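Local coordinates for cell surface protein (Faecalibacterium prausnitzii A2-165, PDB 4GT6), which is of unknown function but, as the N-terminal, leucine-rich repeat part of a larger extracellular protein, probably binds other proteins, at residues 110-115 and 133-138; 336-341 and 361-366. All coordinates share one frame; numbering follows the deposited sequence. Where two conformers were deposited one is given.

Interaction 1 (110-115 and 133-138); sequences FMFCSE and FHHCEE
Phe110 and Phe133 hold the same place in two successive coils of a BspA-type leucine-rich repeat solenoid, and each begins a type II beta turn, Phe110 to Cys113 and Phe133 to Cys136. Aromatic pairs follow the same succession of turns. The two phenylalanine rings are almost parallel, 2° apart, yet slid so far that they barely overlap; Phe110 CD2 lies 3.5 Å from Phe133 CE1. Phe83 meets the Phe110 ring in the same near-parallel way, which extends the row by one more residue. Phe112 and His135, at the third position of each turn, are tilted 29° and overlap little, and Tyr158 continues that row beyond His135.

At the second position of each turn Met111, a selenomethionine, runs alongside His134. Its chain is extended, with CG anti to the backbone N (chi1 176°), and this carries CE close to ND1 in one of the two His134 conformers; that nitrogen is hydrogen-bonded to Glu131.

One backbone bond joins the turns directly: Phe112 N donates to His134 O at 2.9 Å, almost straight. The same oxygen receives a CA-H contact from Met111, so it is approached by two neighbouring residues of the adjacent coil. Cys136 SG packs against Cys113 CB at 4.1 Å.

The acidic end is wetter. Glu115 and Glu138 run side by side with like charges near each other, a repulsion probably eased by the salt bridge of Glu115 to Lys90. Water 1 links the coils, donating to Ser114 O and to Glu138 OE2, at 2.7 Å each.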
loop_
_atom_site.group_PDB
_atom_site.type_symbol
_atom_site.label_atom_id
_atom_site.label_comp_id
_atom_site.label_asym_id
_atom_site.label_seq_id
_atom_site.Cartn_x
_atom_site.Cartn_y
_atom_site.Cartn_z
ATOM N N PHE A 110 -2.454 1.301 15.296
ATOM C CA PHE A 110 -1.477 2.396 15.386
ATOM C C PHE A 110 -1.571 3.269 14.155
ATOM O O PHE A 110 -0.606 3.950 13.792
ATOM C CB PHE A 110 -0.051 1.832 15.569
ATOM C CG PHE A 110 0.082 1.072 16.862
ATOM C CD1 PHE A 110 0.372 1.741 18.055
ATOM C CD2 PHE A 110 -0.113 -0.304 16.903
ATOM C CE1 PHE A 110 0.477 1.043 19.256
ATOM C CE2 PHE A 110 -0.007 -1.006 18.109
ATOM C CZ PHE A 110 0.259 -0.322 19.286
HETATM N N MSE A 111 -2.740 3.275 13.496
HETATM C CA MSE A 111 -2.876 4.129 12.305
HETATM C C MSE A 111 -2.696 5.607 12.661
HETATM O O MSE A 111 -3.185 6.050 13.701
HETATM C CB MSE A 111 -4.239 3.906 11.645
HETATM C CG MSE A 111 -4.489 4.819 10.460
HETATM SE SE MSE A 111 -5.932 3.983 9.443
HETATM C CE MSE A 111 -6.268 5.414 8.132
ATOM N N PHE A 112 -1.931 6.342 11.821
ATOM C CA PHE A 112 -1.595 7.765 11.994
ATOM C C PHE A 112 -0.645 8.033 13.167
ATOM O O PHE A 112 -0.465 9.209 13.522
ATOM C CB PHE A 112 -2.851 8.670 12.116
ATOM C CG PHE A 112 -3.720 8.720 10.876
ATOM C CD1 PHE A 112 -3.176 9.048 9.636
ATOM C CD2 PHE A 112 -5.091 8.487 10.960
ATOM C CE1 PHE A 112 -3.982 9.097 8.490
ATOM C CE2 PHE A 112 -5.900 8.574 9.829
ATOM C CZ PHE A 112 -5.344 8.891 8.601
ATOM N N CYS A 113 0.038 6.998 13.720
ATOM C CA CYS A 113 1.081 7.237 14.754
ATOM C C CYS A 113 2.358 7.544 13.989
ATOM O O CYS A 113 3.281 6.726 13.912
ATOM C CB CYS A 113 1.226 6.028 15.676
ATOM S SG CYS A 113 -0.236 5.743 16.716
ATOM N N SER A 114 2.381 8.757 13.411
ATOM C CA SER A 114 3.418 9.177 12.471
ATOM C C SER A 114 4.789 9.474 13.112
ATOM O O SER A 114 5.757 9.675 12.375
ATOM C CB SER A 114 2.936 10.363 11.636
ATOM O OG SER A 114 2.779 11.528 12.425
ATOM N N GLU A 115 4.914 9.410 14.450
ATOM C CA GLU A 115 6.216 9.614 15.101
ATOM C C GLU A 115 6.693 8.353 15.813
ATOM O O GLU A 115 7.765 8.355 16.429
ATOM C CB GLU A 115 6.179 10.811 16.075
ATOM C CG GLU A 115 6.108 12.090 15.268
ATOM C CD GLU A 115 6.314 13.402 16.001
ATOM O OE1 GLU A 115 6.483 13.382 17.238
ATOM O OE2 GLU A 115 6.401 14.444 15.314
ATOM N N PHE A 133 -0.542 -0.314 10.899
ATOM C CA PHE A 133 0.555 0.653 10.981
ATOM C C PHE A 133 0.475 1.660 9.845
ATOM O O PHE A 133 1.499 2.200 9.428
ATOM C CB PHE A 133 1.921 -0.081 11.001
ATOM C CG PHE A 133 2.063 -0.916 12.260
ATOM C CD1 PHE A 133 2.391 -0.320 13.478
ATOM C CD2 PHE A 133 1.817 -2.288 12.235
ATOM C CE1 PHE A 133 2.499 -1.084 14.645
ATOM C CE2 PHE A 133 1.905 -3.054 13.410
ATOM C CZ PHE A 133 2.201 -2.433 14.614
ATOM N N HIS A 134 -0.732 1.875 9.320
ATOM C CA HIS A 134 -0.977 2.808 8.217
ATOM C C HIS A 134 -0.525 4.226 8.649
ATOM O O HIS A 134 -0.918 4.693 9.715
ATOM C CB HIS A 134 -2.473 2.755 7.846
ATOM C CG HIS A 134 -2.907 3.540 6.638
ATOM N ND1 HIS A 134 -4.187 3.396 6.123
ATOM C CD2 HIS A 134 -2.251 4.472 5.908
ATOM C CE1 HIS A 134 -4.262 4.229 5.098
ATOM N NE2 HIS A 134 -3.124 4.903 4.933
ATOM N N HIS A 135 0.321 4.895 7.829
ATOM C CA HIS A 135 0.849 6.248 8.101
ATOM C C HIS A 135 1.745 6.316 9.369
ATOM O O HIS A 135 1.847 7.381 9.998
ATOM C CB HIS A 135 -0.269 7.312 8.168
ATOM C CG HIS A 135 -0.509 7.994 6.852
ATOM N ND1 HIS A 135 0.402 8.911 6.341
ATOM C CD2 HIS A 135 -1.528 7.851 5.971
ATOM C CE1 HIS A 135 -0.102 9.306 5.177
ATOM N NE2 HIS A 135 -1.263 8.698 4.913
ATOM N N CYS A 136 2.435 5.205 9.708
ATOM C CA CYS A 136 3.460 5.219 10.737
ATOM C C CYS A 136 4.737 5.621 10.012
ATOM O O CYS A 136 5.604 4.803 9.705
ATOM C CB CYS A 136 3.558 3.882 11.455
ATOM S SG CYS A 136 2.158 3.587 12.574
ATOM N N GLU A 137 4.803 6.928 9.716
ATOM C CA GLU A 137 5.782 7.593 8.854
ATOM C C GLU A 137 7.221 7.585 9.342
ATOM O O GLU A 137 8.102 7.963 8.566
ATOM C CB GLU A 137 5.340 9.046 8.621
ATOM C CG GLU A 137 3.957 9.131 7.984
ATOM C CD GLU A 137 3.457 10.538 7.729
ATOM O OE1 GLU A 137 4.276 11.478 7.786
ATOM O OE2 GLU A 137 2.259 10.692 7.407
ATOM N N GLU A 138 7.479 7.182 10.583
ATOM C CA GLU A 138 8.855 7.137 11.074
ATOM C C GLU A 138 9.348 5.704 11.382
ATOM O O GLU A 138 10.506 5.551 11.752
ATOM C CB GLU A 138 9.029 8.059 12.283
ATOM C CG GLU A 138 9.113 9.504 11.820
ATOM C CD GLU A 138 9.470 10.492 12.915
ATOM O OE1 GLU A 138 10.343 10.170 13.755
ATOM O OE2 GLU A 138 8.900 11.606 12.905
HETATM O O HOH W 1 6.666 12.036 11.509
HETATM O O HOH W 2 2.838 13.544 9.912
HETATM O O HOH W 3 9.826 10.066 16.314
#

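Interaction 2 (336-341 and 361-366); sequences LERIAI and NIEYSG
Arg338 NH2 is held by two carboxylates: by Glu363 OE1 at 3.0 Å, across two parallel strands, and by Asp317 in a second salt bridge. Arg338 grips Glu363 side-on, for its NE also reaches Glu363 OE2, at 2.9 Å in a nearly straight bond. The oxygen OE2 lies in the guanidinium plane, but both nitrogens come from above the carboxylate plane, and the two planes stand 77° apart. Arg338 gets there through an extended chain whose CG stands anti to the backbone N (chi1 -175°), which also lays CG beside Asn361 ND2, 3.5 Å away. With NH1 bonded to Ser315 OG, all three nitrogens are engaged, which probably fixes the group's rotation; the two carboxylates probably balance its charge.

Beneath this polar face runs a regular parallel ladder, with Arg338 facing Asn361 and Ile341 facing Tyr364. Asn361 O receives Ile339 N, Ile339 O receives Glu363 N, and Glu363 O receives Ile341 N at 2.8 Å. Asn361 N to Glu337 O precedes them, and a weak bond from Ser365 N to Ile341 O follows.

The opposite face is mostly apolar. Ile362 lies alongside both Ile339 and Ile341 of the facing strand, its CG1 3.9 Å from Ile339 CG2 and its CG2 3.9 Å from Ile341 CD1, while Ile341 CG2 meets Tyr364 CD1 at 4.0 Å. Such a ladder between successive coils is how a leucine-rich repeat solenoid builds its parallel sheet.

Strand 338-341 is the middle of three, with 315-317 along one edge and 361-364 along the other. On the isoleucine face, Trp371 of helix 368-372 packs on Ile341 and Ile362 and meets the Tyr364 ring edge-to-face.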
loop_
_atom_site.group_PDB
_atom_site.type_symbol
_atom_site.label_atom_id
_atom_site.label_comp_id
_atom_site.label_asym_id
_atom_site.label_seq_id
_atom_site.Cartn_x
_atom_site.Cartn_y
_atom_site.Cartn_z
ATOM N N LEU A 336 4.847 17.102 -24.010
ATOM C CA LEU A 336 4.152 16.399 -25.088
ATOM C C LEU A 336 3.744 17.381 -26.180
ATOM O O LEU A 336 2.949 18.277 -25.913
ATOM C CB LEU A 336 2.937 15.636 -24.532
ATOM C CG LEU A 336 2.125 14.777 -25.506
ATOM C CD1 LEU A 336 2.974 13.611 -26.079
ATOM C CD2 LEU A 336 0.896 14.215 -24.800
ATOM N N GLU A 337 4.338 17.244 -27.386
ATOM C CA GLU A 337 4.099 18.143 -28.536
ATOM C C GLU A 337 3.211 17.520 -29.585
ATOM O O GLU A 337 2.442 18.224 -30.237
ATOM C CB GLU A 337 5.428 18.520 -29.240
ATOM C CG GLU A 337 6.440 19.279 -28.404
ATOM C CD GLU A 337 7.834 19.389 -29.004
ATOM O OE1 GLU A 337 8.109 18.727 -30.034
ATOM O OE2 GLU A 337 8.664 20.125 -28.425
ATOM N N ARG A 338 3.371 16.204 -29.795
ATOM C CA ARG A 338 2.691 15.474 -30.844
ATOM C C ARG A 338 2.008 14.224 -30.319
ATOM O O ARG A 338 2.604 13.451 -29.565
ATOM C CB ARG A 338 3.710 15.080 -31.929
ATOM C CG ARG A 338 3.117 14.399 -33.164
ATOM C CD ARG A 338 4.188 13.661 -33.943
ATOM N NE ARG A 338 3.602 12.642 -34.808
ATOM C CZ ARG A 338 3.549 11.344 -34.522
ATOM N NH1 ARG A 338 4.094 10.880 -33.403
ATOM N NH2 ARG A 338 2.979 10.496 -35.367
ATOM N N ILE A 339 0.773 14.005 -30.766
ATOM C CA ILE A 339 0.047 12.781 -30.436
ATOM C C ILE A 339 -0.742 12.331 -31.662
ATOM O O ILE A 339 -1.451 13.132 -32.268
ATOM C CB ILE A 339 -0.833 12.863 -29.151
ATOM C CG1 ILE A 339 -1.503 11.475 -28.861
ATOM C CG2 ILE A 339 -1.863 14.002 -29.218
ATOM C CD1 ILE A 339 -1.718 11.150 -27.441
ATOM N N ALA A 340 -0.574 11.066 -32.047
ATOM C CA ALA A 340 -1.344 10.485 -33.150
ATOM C C ALA A 340 -2.509 9.707 -32.537
ATOM O O ALA A 340 -2.285 8.823 -31.711
ATOM C CB ALA A 340 -0.470 9.592 -34.017
ATOM N N ILE A 341 -3.745 10.105 -32.862
ATOM C CA ILE A 341 -4.960 9.481 -32.327
ATOM C C ILE A 341 -5.700 8.738 -33.460
ATOM O O ILE A 341 -6.090 9.374 -34.445
ATOM C CB ILE A 341 -5.861 10.548 -31.640
ATOM C CG1 ILE A 341 -5.123 11.171 -30.407
ATOM C CG2 ILE A 341 -7.227 9.933 -31.245
ATOM C CD1 ILE A 341 -5.758 12.396 -29.787
ATOM N N ASN A 361 0.383 19.589 -31.905
ATOM C CA ASN A 361 0.197 18.754 -33.082
ATOM C C ASN A 361 -0.591 17.485 -32.750
ATOM O O ASN A 361 -0.024 16.505 -32.274
ATOM C CB ASN A 361 1.566 18.413 -33.709
ATOM C CG ASN A 361 1.529 17.609 -34.991
ATOM O OD1 ASN A 361 0.500 17.475 -35.667
ATOM N ND2 ASN A 361 2.680 17.078 -35.371
ATOM N N ILE A 362 -1.898 17.505 -33.041
ATOM C CA ILE A 362 -2.760 16.343 -32.857
ATOM C C ILE A 362 -3.009 15.755 -34.251
ATOM O O ILE A 362 -3.673 16.388 -35.071
ATOM C CB ILE A 362 -4.074 16.678 -32.075
ATOM C CG1 ILE A 362 -3.764 17.151 -30.634
ATOM C CG2 ILE A 362 -5.045 15.475 -32.059
ATOM C CD1 ILE A 362 -4.911 17.906 -29.914
ATOM N N GLU A 363 -2.422 14.576 -34.531
ATOM C CA GLU A 363 -2.585 13.861 -35.803
ATOM C C GLU A 363 -3.743 12.880 -35.667
ATOM O O GLU A 363 -3.575 11.806 -35.091
ATOM C CB GLU A 363 -1.300 13.111 -36.211
ATOM C CG GLU A 363 -0.075 13.973 -36.465
ATOM C CD GLU A 363 1.154 13.209 -36.926
ATOM O OE1 GLU A 363 1.049 11.985 -37.173
ATOM O OE2 GLU A 363 2.227 13.842 -37.043
ATOM N N TYR A 364 -4.923 13.257 -36.166
ATOM C CA TYR A 364 -6.117 12.422 -36.101
ATOM C C TYR A 364 -6.392 11.844 -37.477
ATOM O O TYR A 364 -6.495 12.583 -38.455
ATOM C CB TYR A 364 -7.293 13.239 -35.563
ATOM C CG TYR A 364 -8.604 12.493 -35.463
ATOM C CD1 TYR A 364 -8.763 11.437 -34.566
ATOM C CD2 TYR A 364 -9.705 12.880 -36.220
ATOM C CE1 TYR A 364 -9.986 10.776 -34.439
ATOM C CE2 TYR A 364 -10.933 12.243 -36.084
ATOM C CZ TYR A 364 -11.061 11.172 -35.218
ATOM O OH TYR A 364 -12.283 10.563 -35.107
ATOM N N SER A 365 -6.480 10.509 -37.557
ATOM C CA SER A 365 -6.660 9.789 -38.816
ATOM C C SER A 365 -8.099 9.822 -39.358
ATOM O O SER A 365 -8.323 9.378 -40.484
ATOM C CB SER A 365 -6.184 8.347 -38.673
ATOM O OG SER A 365 -6.820 7.720 -37.573
ATOM N N GLY A 366 -9.038 10.377 -38.597
ATOM C CA GLY A 366 -10.431 10.491 -39.015
ATOM C C GLY A 366 -10.826 11.872 -39.507
ATOM O O GLY A 366 -9.987 12.769 -39.596
#

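How the interactions relate
Followed from the N terminus, the chain first closes interaction 1, where 17 residues containing strand 127-128 separate two turns of adjacent coils. It then runs through many further coils before interaction 2 closes a similar loop, 19 residues long, between strands 338-341 and 361-364. The two loops are in series and neither nest nor cross. Interactions 1 and 2 lie on opposite sides of the chain's centre, the centres of the two interactions about 46 Å apart and their nearest atoms about 30 Å apart. Together they illustrate how a solenoid is held by neighbour-to-neighbour contacts: interaction 1 joins irregular turns in an early part of the repeat array, and interaction 2 joins strands near its C-terminal end.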